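Local coordinates for protein aminotransferase (Psychrobacter arcticus 273-4, PDB 3IF2) that probably catalyses the transfer of amino groups between amino acids and keto acids, perhaps valine and pyruvate, using pyridoxal 5'-phosphate as cofactor, at residues 49-52 with 53-56; 68-71 with 72-75; 248-251 with 252-256; 327-330 with 331-335. All coordinates share one frame; numbering follows the deposited sequence.

How the interactions relate
Along the chain the four local contacts follow one another in series. Interaction 1 lies on helix 46-60 and interaction 2 spans the end of the next loop and the start of helix 71-77; their centres are about 17 Å apart, and both face the second subunit. Interactions 3 and 4 lie close together, with centres about 9 Å apart: the loop 248-256, which carries a cofactor-binding tyrosine, lies against the start of helix 324-351. Interaction 1 also packs on interaction 4, since L51 and F52 touch L328. Helix 324-351 therefore lies between the subunit-contacting helix 46-60 and the cofactor loop, while interaction 2 stands about 30 Å from interaction 3, centre to centre.

Interaction 1 (49-52 with 53-56); sequences NELF and LETY
The carboxylate of E54 and the rings of F52 and Y56 are the flat groups of this helical turn, and they leave it in different directions. E54 brings OE2 obliquely over the end of L51, 3.8 Å from CD1, and the same oxygen forms a salt bridge with R324. The ring of Y56 stacks on Y56 of the second subunit, and its OH bonds to the backbone O of that residue. F52 meets the turn through its backbone, its O accepting from Y56 N at 2.9 Å, while its ring packs on I315 and on I73 of the second subunit. Polar side-chain contact within the turn centres on L51 O. T55 N (3.0 Å) and T55 OG1 (2.9 Å) both donate to it, arriving from opposite faces of the carbonyl plane. OG1 can do so because it stands beside its own backbone N (chi1 -52°), turned back over the preceding turn. These are the i to i+4 bonds of an alpha-helix, here helix 46-60, with the acceptor of one, L51 O, also taking the T55 hydroxyl. With a valine at T55 the hydroxyl bond is lost, and L51 O would probably be left to the backbone amide alone. L53 N, at 2.8 Å from N49 O, and E54 N, bonded to E50 O, continue the same pattern.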
ATOM      1  N   ASN A  49      -3.311  -4.634  24.399  1.00 31.29           N
ATOM      2  CA  ASN A  49      -4.493  -3.914  23.966  1.00 31.28           C
ATOM      3  C   ASN A  49      -4.952  -2.826  24.936  1.00 33.32           C
ATOM      4  O   ASN A  49      -5.491  -1.790  24.493  1.00 34.29           O
ATOM      5  CB  ASN A  49      -5.598  -4.903  23.619  1.00 30.83           C
ATOM      6  CG  ASN A  49      -5.251  -5.731  22.374  1.00 30.21           C
ATOM      7  OD1 ASN A  49      -4.509  -5.277  21.507  1.00 27.49           O
ATOM      8  ND2 ASN A  49      -5.780  -6.953  22.303  1.00 29.72           N
ATOM      9  N   GLU A  50      -4.745  -3.047  26.235  1.00 33.46           N
ATOM     10  CA  GLU A  50      -4.999  -2.011  27.237  1.00 33.74           C
ATOM     11  C   GLU A  50      -4.118  -0.786  26.990  1.00 32.98           C
ATOM     12  O   GLU A  50      -4.623   0.346  27.062  1.00 32.46           O
ATOM     13  CB  GLU A  50      -4.786  -2.549  28.659  1.00 35.31           C
ATOM     14  CG  GLU A  50      -5.969  -3.363  29.147  1.00 37.07           C
ATOM     15  CD  GLU A  50      -5.633  -4.423  30.184  1.00 38.77           C
ATOM     16  OE1 GLU A  50      -4.505  -4.455  30.740  1.00 38.88           O
ATOM     17  OE2 GLU A  50      -6.540  -5.256  30.423  1.00 40.85           O
ATOM     18  N   LEU A  51      -2.820  -1.007  26.725  1.00 31.74           N
ATOM     19  CA  LEU A  51      -1.904   0.110  26.432  1.00 32.52           C
ATOM     20  C   LEU A  51      -2.282   0.826  25.121  1.00 32.60           C
ATOM     21  O   LEU A  51      -2.259   2.061  25.051  1.00 32.63           O
ATOM     22  CB  LEU A  51      -0.449  -0.345  26.385  1.00 33.11           C
ATOM     23  CG  LEU A  51       0.640   0.685  26.001  1.00 33.47           C
ATOM     24  CD1 LEU A  51       0.547   2.010  26.788  1.00 33.67           C
ATOM     25  CD2 LEU A  51       2.005   0.035  26.163  1.00 33.31           C
ATOM     26  N   PHE A  52      -2.606   0.034  24.098  1.00 32.09           N
ATOM     27  CA  PHE A  52      -3.070   0.565  22.838  1.00 32.23           C
ATOM     28  C   PHE A  52      -4.350   1.385  22.989  1.00 31.72           C
ATOM     29  O   PHE A  52      -4.424   2.478  22.423  1.00 32.76           O
ATOM     30  CB  PHE A  52      -3.265  -0.537  21.767  1.00 32.24           C
ATOM     31  CG  PHE A  52      -1.969  -1.181  21.254  1.00 32.15           C
ATOM     32  CD1 PHE A  52      -0.714  -0.517  21.269  1.00 31.44           C
ATOM     33  CD2 PHE A  52      -2.039  -2.421  20.631  1.00 31.93           C
ATOM     34  CE1 PHE A  52       0.434  -1.130  20.771  1.00 31.38           C
ATOM     35  CE2 PHE A  52      -0.881  -3.026  20.114  1.00 32.44           C
ATOM     36  CZ  PHE A  52       0.356  -2.371  20.187  1.00 31.63           C
ATOM     37  N   LEU A  53      -5.325   0.881  23.747  1.00 30.69           N
ATOM     38  CA  LEU A  53      -6.599   1.602  23.947  1.00 31.12           C
ATOM     39  C   LEU A  53      -6.384   2.929  24.651  1.00 31.56           C
ATOM     40  O   LEU A  53      -6.970   3.933  24.265  1.00 32.69           O
ATOM     41  CB  LEU A  53      -7.631   0.755  24.727  1.00 30.64           C
ATOM     42  CG  LEU A  53      -9.068   1.273  24.792  1.00 29.72           C
ATOM     43  CD1 LEU A  53      -9.580   1.768  23.411  1.00 28.84           C
ATOM     44  CD2 LEU A  53      -9.973   0.223  25.392  1.00 28.59           C
ATOM     45  N   GLU A  54      -5.518   2.925  25.662  1.00 32.20           N
ATOM     46  CA  GLU A  54      -5.124   4.148  26.388  1.00 32.92           C
ATOM     47  C   GLU A  54      -4.502   5.173  25.442  1.00 31.14           C
ATOM     48  O   GLU A  54      -4.867   6.347  25.472  1.00 31.13           O
ATOM     49  CB  GLU A  54      -4.153   3.801  27.528  1.00 33.98           C
ATOM     50  CG  GLU A  54      -3.397   4.960  28.195  1.00 35.08           C
ATOM     51  CD  GLU A  54      -2.394   4.428  29.192  1.00 37.03           C
ATOM     52  OE1 GLU A  54      -2.831   3.809  30.187  1.00 38.52           O
ATOM     53  OE2 GLU A  54      -1.175   4.608  28.972  1.00 38.42           O
ATOM     54  N   THR A  55      -3.555   4.722  24.633  1.00 29.67           N
ATOM     55  CA  THR A  55      -2.884   5.612  23.674  1.00 29.71           C
ATOM     56  C   THR A  55      -3.907   6.214  22.682  1.00 29.24           C
ATOM     57  O   THR A  55      -3.921   7.419  22.480  1.00 28.58           O
ATOM     58  CB  THR A  55      -1.739   4.902  22.933  1.00 28.47           C
ATOM     59  OG1 THR A  55      -0.864   4.284  23.890  1.00 29.20           O
ATOM     60  CG2 THR A  55      -0.961   5.879  22.107  1.00 27.53           C
ATOM     61  N   TYR A  56      -4.770   5.351  22.138  1.00 28.72           N
ATOM     62  CA  TYR A  56      -5.851   5.718  21.214  1.00 28.52           C
ATOM     63  C   TYR A  56      -6.747   6.823  21.761  1.00 29.83           C
ATOM     64  O   TYR A  56      -7.061   7.777  21.047  1.00 29.31           O
ATOM     65  CB  TYR A  56      -6.707   4.483  20.948  1.00 28.56           C
ATOM     66  CG  TYR A  56      -7.873   4.643  20.004  1.00 27.18           C
ATOM     67  CD1 TYR A  56      -7.706   4.426  18.644  1.00 28.00           C
ATOM     68  CD2 TYR A  56      -9.141   4.944  20.472  1.00 26.54           C
ATOM     69  CE1 TYR A  56      -8.765   4.552  17.760  1.00 28.55           C
ATOM     70  CE2 TYR A  56     -10.226   5.078  19.598  1.00 27.41           C
ATOM     71  CZ  TYR A  56     -10.038   4.876  18.235  1.00 28.03           C
ATOM     72  OH  TYR A  56     -11.096   4.964  17.362  1.00 27.81           O
TER

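Interaction 2 (68-71 with 72-75); sequences ANSS and AIIS
S71, I73 and I74 make most of this contact, in which the first turn of a helix reaches back onto the chain that leads into it. S71 opens the turn: its CB lies 3.1 Å from A72 N, and its O accepts from S75 N at 2.9 Å, with S75 CB close by at 3.2 Å from the same oxygen. I73 lays its CB and both branches against the carbonyl oxygen of A68. Its CG1 is the nearest, at 3.2 Å, and also passes 3.6 Å from S70 OG. That position follows from a first torsion of -71°, which sets CG1 beside the residue's own N and directs it toward the incoming chain. I74 does much the same one residue further on: CG1 stands over S70 O, and the extended branch (chi2 167°) carries CD1 to 3.6 Å from N69 O. Here methyl and methylene groups rest against peptide oxygens.

S70 holds the N-cap position of helix 71-77, and its carbonyl takes the first helical bond, from I74 N at 3.0 Å. The donor lies nearly along the C=O axis. The S71 hydroxyl bonds to D62, while N69 OD1 accepts from D64 N, so both polar ends are bonded to the earlier part of the same loop. Across the dimer interface I73 packs on N49 of the second subunit, A72 on Y56 and S70 on L53 of that subunit. Soon after the helix comes Y79, a cofactor-binding tyrosine whose counterpart in the second subunit hydrogen-bonds to the pyridoxal phosphate of this one.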
ATOM      1  N   ALA A  68     -12.102  20.271  17.473  1.00 47.25           N
ATOM      2  CA  ALA A  68     -11.841  18.878  17.093  1.00 45.96           C
ATOM      3  C   ALA A  68     -10.394  18.672  16.587  1.00 44.20           C
ATOM      4  O   ALA A  68     -10.113  17.605  16.052  1.00 45.73           O
ATOM      5  CB  ALA A  68     -12.883  18.389  16.067  1.00 45.73           C
ATOM      6  N   ASN A  69      -9.480  19.634  16.818  1.00 41.13           N
ATOM      7  CA  ASN A  69      -8.041  19.545  16.409  1.00 38.52           C
ATOM      8  C   ASN A  69      -7.117  18.580  17.229  1.00 37.05           C
ATOM      9  O   ASN A  69      -5.958  18.916  17.503  1.00 36.22           O
ATOM     10  CB  ASN A  69      -7.403  20.948  16.406  1.00 38.35           C
ATOM     11  CG  ASN A  69      -7.213  21.531  17.837  1.00 38.83           C
ATOM     12  OD1 ASN A  69      -7.925  21.169  18.782  1.00 39.20           O
ATOM     13  ND2 ASN A  69      -6.238  22.397  17.987  1.00 38.00           N
ATOM     14  N   SER A  70      -7.611  17.400  17.609  1.00 35.25           N
ATOM     15  CA  SER A  70      -6.796  16.398  18.302  1.00 36.36           C
ATOM     16  C   SER A  70      -5.748  15.740  17.385  1.00 35.43           C
ATOM     17  O   SER A  70      -5.851  15.823  16.170  1.00 34.51           O
ATOM     18  CB  SER A  70      -7.681  15.314  18.922  1.00 37.63           C
ATOM     19  OG  SER A  70      -8.540  14.744  17.961  1.00 39.27           O
ATOM     20  N   SER A  71      -4.743  15.098  17.982  1.00 35.15           N
ATOM     21  CA  SER A  71      -3.666  14.409  17.221  1.00 35.52           C
ATOM     22  C   SER A  71      -4.234  13.378  16.243  1.00 34.62           C
ATOM     23  O   SER A  71      -3.800  13.302  15.105  1.00 34.24           O
ATOM     24  CB  SER A  71      -2.654  13.720  18.163  1.00 35.95           C
ATOM     25  OG  SER A  71      -1.914  14.661  18.904  1.00 35.43           O
ATOM     26  N   ALA A  72      -5.222  12.621  16.717  1.00 34.69           N
ATOM     27  CA  ALA A  72      -5.950  11.651  15.914  1.00 34.41           C
ATOM     28  C   ALA A  72      -6.534  12.315  14.663  1.00 34.59           C
ATOM     29  O   ALA A  72      -6.330  11.811  13.562  1.00 35.06           O
ATOM     30  CB  ALA A  72      -7.040  10.967  16.741  1.00 33.84           C
ATOM     31  N   ILE A  73      -7.220  13.450  14.827  1.00 34.34           N
ATOM     32  CA  ILE A  73      -7.775  14.187  13.674  1.00 33.53           C
ATOM     33  C   ILE A  73      -6.692  14.707  12.709  1.00 33.90           C
ATOM     34  O   ILE A  73      -6.827  14.568  11.492  1.00 34.07           O
ATOM     35  CB  ILE A  73      -8.745  15.345  14.137  1.00 33.46           C
ATOM     36  CG1 ILE A  73     -10.056  14.751  14.695  1.00 33.92           C
ATOM     37  CG2 ILE A  73      -9.041  16.327  13.017  1.00 33.07           C
ATOM     38  CD1 ILE A  73     -10.850  13.768  13.777  1.00 32.87           C
ATOM     39  N   ILE A  74      -5.618  15.268  13.246  1.00 33.91           N
ATOM     40  CA  ILE A  74      -4.544  15.830  12.417  1.00 35.27           C
ATOM     41  C   ILE A  74      -3.879  14.726  11.571  1.00 36.59           C
ATOM     42  O   ILE A  74      -3.606  14.919  10.369  1.00 36.82           O
ATOM     43  CB  ILE A  74      -3.512  16.648  13.294  1.00 35.27           C
ATOM     44  CG1 ILE A  74      -4.192  17.924  13.850  1.00 35.09           C
ATOM     45  CG2 ILE A  74      -2.275  17.040  12.503  1.00 34.17           C
ATOM     46  CD1 ILE A  74      -3.399  18.637  14.949  1.00 35.08           C
ATOM     47  N   SER A  75      -3.679  13.573  12.212  1.00 37.03           N
ATOM     48  CA  SER A  75      -3.094  12.378  11.614  1.00 37.49           C
ATOM     49  C   SER A  75      -4.027  11.818  10.500  1.00 37.92           C
ATOM     50  O   SER A  75      -3.582  11.535   9.390  1.00 38.17           O
ATOM     51  CB  SER A  75      -2.819  11.381  12.737  1.00 38.16           C
ATOM     52  OG  SER A  75      -2.122  10.261  12.277  1.00 41.06           O
TER

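Interaction 3 (248-251 with 252-256); sequences YGMP and FPNII. With PLP (pyridoxal-5'-phosphate), chain C.
P251 and F252 lie between two cis peptide bonds, one before P251 and one before P253, and this double cis geometry folds the loop sharply back on itself. The two side chains run side by side in the same direction, with P251 CG 3.9 Å from F252 CD2. Two backbone bonds close the reversal. Y248 O accepts from I255 N at 2.8 Å, and G249 O from N254 N at 2.8 Å, the latter donor standing well above the carbonyl plane (51°). I255 is then the centre of an inverse gamma turn. The loop follows strand 242-245 in a fold type I aminotransferase, and its first residue serves the cofactor: Y248 OH shares a hydrogen bond of 2.8 Å with O3 of the pyridoxal phosphate, as the corresponding tyrosine does in aspartate aminotransferase. I255 CD1 and the cofactor O3 both sit at the edge of the Y248 ring, near its plane, and the hydroxyl also makes a weak bond to K276 NZ. A phenylalanine here lacks the hydroxyl, which would probably deprive O3 and K276 of this polar partner. Further along the loop, selenomethionine M250 crosses I256 at about a right angle, its bent chain (chi3 -64°) bringing CE to 3.8 Å from I256 CD1, and its CG lies 3.3 Å from N254 OD1.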
ATOM      1  N   TYR A 248       9.694 -10.140  13.688  1.00 38.30           N
ATOM      2  CA  TYR A 248       9.568 -10.747  15.038  1.00 37.24           C
ATOM      3  C   TYR A 248      10.749 -10.484  15.971  1.00 37.47           C
ATOM      4  O   TYR A 248      10.751 -10.984  17.103  1.00 37.44           O
ATOM      5  CB  TYR A 248       9.443 -12.289  14.895  1.00 36.50           C
ATOM      6  CG  TYR A 248       8.294 -12.768  14.038  1.00 35.43           C
ATOM      7  CD1 TYR A 248       6.992 -12.832  14.533  1.00 35.44           C
ATOM      8  CD2 TYR A 248       8.507 -13.155  12.719  1.00 35.41           C
ATOM      9  CE1 TYR A 248       5.908 -13.271  13.705  1.00 35.19           C
ATOM     10  CE2 TYR A 248       7.454 -13.577  11.901  1.00 35.15           C
ATOM     11  CZ  TYR A 248       6.158 -13.638  12.391  1.00 34.94           C
ATOM     12  OH  TYR A 248       5.131 -14.077  11.564  1.00 36.61           O
ATOM     13  N   GLY A 249      11.728  -9.693  15.518  1.00 37.87           N
ATOM     14  CA  GLY A 249      12.980  -9.496  16.218  1.00 38.59           C
ATOM     15  C   GLY A 249      13.129  -8.272  17.067  1.00 39.51           C
ATOM     16  O   GLY A 249      12.149  -7.654  17.461  1.00 39.85           O
HETATM   17  N   MSE A 250      14.389  -7.935  17.333  1.00 41.06           N
HETATM   18  CA  MSE A 250      14.745  -6.786  18.163  1.00 41.99           C
HETATM   19  C   MSE A 250      14.589  -5.486  17.381  1.00 43.14           C
HETATM   20  O   MSE A 250      14.660  -5.504  16.128  1.00 44.57           O
HETATM   21  CB  MSE A 250      16.205  -6.864  18.592  1.00 41.80           C
HETATM   22  CG  MSE A 250      16.567  -8.074  19.403  1.00 41.78           C
HETATM   23 SE   MSE A 250      18.413  -8.502  19.149  0.75 41.04          SE
HETATM   24  CE  MSE A 250      18.338  -8.937  17.218  1.00 38.59           C
ATOM     25  N   PRO A 251      14.319  -4.366  18.090  1.00 42.75           N
ATOM     26  CA  PRO A 251      14.038  -4.199  19.534  1.00 41.98           C
ATOM     27  C   PRO A 251      12.549  -4.439  19.905  1.00 40.48           C
ATOM     28  O   PRO A 251      12.236  -4.547  21.081  1.00 40.48           O
ATOM     29  CB  PRO A 251      14.413  -2.742  19.796  1.00 42.92           C
ATOM     30  CG  PRO A 251      14.238  -2.055  18.439  1.00 43.10           C
ATOM     31  CD  PRO A 251      14.277  -3.079  17.365  1.00 43.02           C
ATOM     32  N   PHE A 252      11.654  -4.434  18.918  1.00 39.22           N
ATOM     33  CA  PHE A 252      10.229  -4.738  19.088  1.00 38.59           C
ATOM     34  C   PHE A 252       9.797  -5.540  17.872  1.00 37.31           C
ATOM     35  O   PHE A 252      10.209  -5.216  16.782  1.00 37.20           O
ATOM     36  CB  PHE A 252       9.356  -3.462  19.238  1.00 39.01           C
ATOM     37  CG  PHE A 252       9.595  -2.396  18.177  1.00 38.67           C
ATOM     38  CD1 PHE A 252       8.958  -2.452  16.939  1.00 38.15           C
ATOM     39  CD2 PHE A 252      10.432  -1.318  18.440  1.00 38.61           C
ATOM     40  CE1 PHE A 252       9.193  -1.476  15.953  1.00 38.23           C
ATOM     41  CE2 PHE A 252      10.659  -0.323  17.455  1.00 39.07           C
ATOM     42  CZ  PHE A 252      10.037  -0.415  16.209  1.00 38.26           C
ATOM     43  N   PRO A 253       8.985  -6.595  18.046  1.00 36.70           N
ATOM     44  CA  PRO A 253       8.392  -7.134  19.269  1.00 36.02           C
ATOM     45  C   PRO A 253       9.338  -7.959  20.140  1.00 34.39           C
ATOM     46  O   PRO A 253       8.900  -8.436  21.175  1.00 32.98           O
ATOM     47  CB  PRO A 253       7.231  -7.985  18.742  1.00 36.32           C
ATOM     48  CG  PRO A 253       7.750  -8.523  17.467  1.00 36.68           C
ATOM     49  CD  PRO A 253       8.717  -7.488  16.909  1.00 36.84           C
ATOM     50  N   ASN A 254      10.596  -8.126  19.718  1.00 34.57           N
ATOM     51  CA  ASN A 254      11.657  -8.805  20.482  1.00 34.21           C
ATOM     52  C   ASN A 254      11.248 -10.212  20.877  1.00 33.48           C
ATOM     53  O   ASN A 254      11.438 -10.611  22.018  1.00 31.98           O
ATOM     54  CB  ASN A 254      12.028  -7.946  21.709  1.00 34.96           C
ATOM     55  CG  ASN A 254      13.346  -8.390  22.413  1.00 36.07           C
ATOM     56  OD1 ASN A 254      14.356  -8.711  21.770  1.00 36.42           O
ATOM     57  ND2 ASN A 254      13.324  -8.370  23.746  1.00 35.32           N
ATOM     58  N   ILE A 255      10.640 -10.946  19.938  1.00 33.79           N
ATOM     59  CA  ILE A 255      10.197 -12.331  20.180  1.00 35.24           C
ATOM     60  C   ILE A 255      11.395 -13.240  19.816  1.00 37.53           C
ATOM     61  O   ILE A 255      11.343 -13.980  18.839  1.00 37.99           O
ATOM     62  CB  ILE A 255       8.905 -12.691  19.380  1.00 34.57           C
ATOM     63  CG1 ILE A 255       7.788 -11.668  19.627  1.00 34.05           C
ATOM     64  CG2 ILE A 255       8.428 -14.115  19.742  1.00 34.59           C
ATOM     65  CD1 ILE A 255       6.571 -11.822  18.754  1.00 32.92           C
ATOM     66  N   ILE A 256      12.487 -13.095  20.578  1.00 39.64           N
ATOM     67  CA  ILE A 256      13.747 -13.829  20.420  1.00 41.32           C
ATOM     68  C   ILE A 256      14.104 -14.397  21.778  1.00 42.71           C
ATOM     69  O   ILE A 256      14.208 -13.641  22.730  1.00 41.30           O
ATOM     70  CB  ILE A 256      14.923 -12.927  19.982  1.00 41.88           C
ATOM     71  CG1 ILE A 256      14.738 -12.470  18.544  1.00 43.11           C
ATOM     72  CG2 ILE A 256      16.252 -13.685  20.042  1.00 41.23           C
ATOM     73  CD1 ILE A 256      15.990 -11.782  17.932  1.00 44.07           C
TER
HETATM   74  N1  PLP C 500       8.341 -10.872   7.797  1.00 49.48           N
HETATM   75  C2  PLP C 500       8.015 -12.101   8.330  1.00 50.57           C
HETATM   76  C2A PLP C 500       9.137 -13.006   8.726  1.00 50.11           C
HETATM   77  C3  PLP C 500       6.657 -12.456   8.497  1.00 51.41           C
HETATM   78  O3  PLP C 500       6.287 -13.664   9.025  1.00 50.06           O
HETATM   79  C4  PLP C 500       5.640 -11.559   8.092  1.00 52.20           C
HETATM   80  C4A PLP C 500       4.215 -12.100   8.038  1.00 53.42           C
HETATM   81  O4A PLP C 500       3.266 -11.476   8.527  1.00 54.71           O
HETATM   82  C5  PLP C 500       6.010 -10.290   7.536  1.00 50.64           C
HETATM   83  C6  PLP C 500       7.378  -9.982   7.407  1.00 49.70           C
HETATM   84  C5A PLP C 500       4.988  -9.256   7.024  1.00 48.52           C
HETATM   85  O4P PLP C 500       4.518  -8.374   8.022  1.00 45.22           O
HETATM   86  P   PLP C 500       3.705  -7.046   7.633  1.00 40.81           P
HETATM   87  O1P PLP C 500       3.460  -6.707   6.182  1.00 40.33           O
HETATM   88  O2P PLP C 500       4.569  -5.991   8.237  1.00 40.66           O
HETATM   89  O3P PLP C 500       2.398  -7.187   8.306  1.00 38.75           O

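Interaction 4 (327-330 with 331-335); sequences QLSD and NEIKP
L328 O takes two amide donors at once, E332 N at 3.1 Å and I333 N at 3.2 Å, and this shared acceptor marks a widened turn of the helix. The two bonds differ in geometry: I333 N lies in the carbonyl plane, whereas E332 N stands 39° out of it. Before the widening, N331 N still pairs with Q327 O in the ordinary i to i+4 manner at 2.9 Å. After it, K334 N bonds to S329 O, five residues back, at 2.9 Å and nearly straight. This is the signature of a pi-type turn. P335 has no amide hydrogen to continue the series; instead its CD comes within 3.2 Å of D330 O, and the helix is kinked there.

Among the side chains, S329 OG is satisfied by I325 O, one turn earlier. The N331 amide folds back toward Q327 O, but ND2 is badly angled for a bond there; it makes a weak one to a bound glycerol, probably from the crystallisation liquor, as does E332 OE2. D330 OD1 takes a weak bond from N254 ND2. K334 NZ stays 5.2 Å from D330 OD1, too far to pair, though the opposite charges probably attract each other weakly, while K334 CB rests on S329 O at 3.3 Å.

The turn belongs to the early part of helix 324-351. L328 and I333 pack on V48 of helix 46-60 on one side, with E332 on A47; on another, S329, I333 and K334 meet F252, I255 and N254 of the loop between strands 242-245 and 268-273.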
ATOM      1  N   GLN A 327       9.325  -1.872  26.505  1.00 39.23           N
ATOM      2  CA  GLN A 327       8.841  -2.492  27.755  1.00 40.45           C
ATOM      3  C   GLN A 327       7.669  -3.423  27.497  1.00 39.06           C
ATOM      4  O   GLN A 327       7.601  -4.520  28.068  1.00 39.63           O
ATOM      5  CB  GLN A 327       8.453  -1.461  28.803  1.00 43.16           C
ATOM      6  CG  GLN A 327       9.585  -0.535  29.203  1.00 45.93           C
ATOM      7  CD  GLN A 327       9.172   0.404  30.313  1.00 48.63           C
ATOM      8  OE1 GLN A 327       9.030  -0.025  31.475  1.00 50.23           O
ATOM      9  NE2 GLN A 327       8.969   1.700  29.970  1.00 49.92           N
ATOM     10  N   LEU A 328       6.767  -2.992  26.626  1.00 36.80           N
ATOM     11  CA  LEU A 328       5.654  -3.808  26.178  1.00 36.67           C
ATOM     12  C   LEU A 328       6.158  -5.136  25.528  1.00 36.69           C
ATOM     13  O   LEU A 328       5.631  -6.214  25.792  1.00 36.68           O
ATOM     14  CB  LEU A 328       4.852  -3.016  25.148  1.00 37.22           C
ATOM     15  CG  LEU A 328       3.610  -3.627  24.538  1.00 37.95           C
ATOM     16  CD1 LEU A 328       2.590  -3.759  25.662  1.00 38.44           C
ATOM     17  CD2 LEU A 328       3.089  -2.777  23.385  1.00 38.14           C
ATOM     18  N   SER A 329       7.177  -5.031  24.685  1.00 35.20           N
ATOM     19  CA  SER A 329       7.759  -6.185  24.004  1.00 34.90           C
ATOM     20  C   SER A 329       8.437  -7.173  24.965  1.00 34.48           C
ATOM     21  O   SER A 329       8.201  -8.377  24.897  1.00 33.06           O
ATOM     22  CB  SER A 329       8.792  -5.705  22.984  1.00 34.92           C
ATOM     23  OG  SER A 329       8.180  -4.904  22.002  1.00 34.22           O
ATOM     24  N   ASP A 330       9.244  -6.639  25.867  1.00 34.44           N
ATOM     25  CA  ASP A 330       9.989  -7.459  26.808  1.00 35.22           C
ATOM     26  C   ASP A 330       9.137  -8.058  27.917  1.00 34.68           C
ATOM     27  O   ASP A 330       9.355  -9.217  28.270  1.00 35.46           O
ATOM     28  CB  ASP A 330      11.138  -6.662  27.450  1.00 36.02           C
ATOM     29  CG  ASP A 330      12.135  -6.124  26.428  1.00 36.68           C
ATOM     30  OD1 ASP A 330      12.225  -6.660  25.316  1.00 37.36           O
ATOM     31  OD2 ASP A 330      12.847  -5.150  26.748  1.00 38.49           O
ATOM     32  N   ASN A 331       8.191  -7.290  28.458  1.00 33.86           N
ATOM     33  CA  ASN A 331       7.378  -7.747  29.610  1.00 33.81           C
ATOM     34  C   ASN A 331       6.124  -8.546  29.270  1.00 33.53           C
ATOM     35  O   ASN A 331       5.739  -9.417  30.052  1.00 32.55           O
ATOM     36  CB  ASN A 331       6.964  -6.556  30.512  1.00 34.20           C
ATOM     37  CG  ASN A 331       8.166  -5.789  31.086  1.00 34.47           C
ATOM     38  OD1 ASN A 331       9.280  -6.304  31.134  1.00 35.48           O
ATOM     39  ND2 ASN A 331       7.930  -4.564  31.532  1.00 34.98           N
ATOM     40  N   GLU A 332       5.504  -8.265  28.112  1.00 33.35           N
ATOM     41  CA  GLU A 332       4.220  -8.866  27.760  1.00 32.60           C
ATOM     42  C   GLU A 332       4.291  -9.766  26.536  1.00 32.94           C
ATOM     43  O   GLU A 332       3.943 -10.946  26.634  1.00 34.45           O
ATOM     44  CB  GLU A 332       3.172  -7.769  27.553  1.00 32.67           C
ATOM     45  CG  GLU A 332       3.087  -6.685  28.640  1.00 32.39           C
ATOM     46  CD  GLU A 332       2.693  -7.194  30.037  1.00 33.00           C
ATOM     47  OE1 GLU A 332       2.058  -8.268  30.171  1.00 31.65           O
ATOM     48  OE2 GLU A 332       3.016  -6.480  31.020  1.00 34.23           O
ATOM     49  N   ILE A 333       4.786  -9.250  25.407  1.00 32.24           N
ATOM     50  CA  ILE A 333       4.801 -10.019  24.152  1.00 30.70           C
ATOM     51  C   ILE A 333       5.762 -11.227  24.202  1.00 31.50           C
ATOM     52  O   ILE A 333       5.321 -12.368  24.025  1.00 30.37           O
ATOM     53  CB  ILE A 333       5.122  -9.143  22.934  1.00 29.85           C
ATOM     54  CG1 ILE A 333       4.119  -7.986  22.781  1.00 29.09           C
ATOM     55  CG2 ILE A 333       5.120 -10.007  21.641  1.00 29.23           C
ATOM     56  CD1 ILE A 333       4.472  -7.008  21.704  1.00 27.79           C
ATOM     57  N   LYS A 334       7.052 -10.969  24.454  1.00 32.44           N
ATOM     58  CA  LYS A 334       8.090 -12.037  24.504  1.00 33.51           C
ATOM     59  C   LYS A 334       7.736 -13.186  25.456  1.00 33.93           C
ATOM     60  O   LYS A 334       7.780 -14.343  25.028  1.00 35.57           O
ATOM     61  CB  LYS A 334       9.484 -11.456  24.786  1.00 34.63           C
ATOM     62  CG  LYS A 334      10.687 -12.431  24.973  1.00 35.65           C
ATOM     63  CD  LYS A 334      11.969 -11.546  25.140  1.00 36.27           C
ATOM     64  CE  LYS A 334      13.271 -12.258  25.555  1.00 37.32           C
ATOM     65  NZ  LYS A 334      14.501 -11.334  25.436  1.00 37.00           N
ATOM     66  N   PRO A 335       7.327 -12.880  26.706  1.00 33.09           N
ATOM     67  CA  PRO A 335       6.934 -13.974  27.595  1.00 32.86           C
ATOM     68  C   PRO A 335       5.656 -14.720  27.169  1.00 32.75           C
ATOM     69  O   PRO A 335       5.595 -15.943  27.332  1.00 32.93           O
ATOM     70  CB  PRO A 335       6.749 -13.267  28.955  1.00 32.64           C
ATOM     71  CG  PRO A 335       7.623 -12.038  28.851  1.00 32.57           C
ATOM     72  CD  PRO A 335       7.334 -11.605  27.447  1.00 32.73           C
TER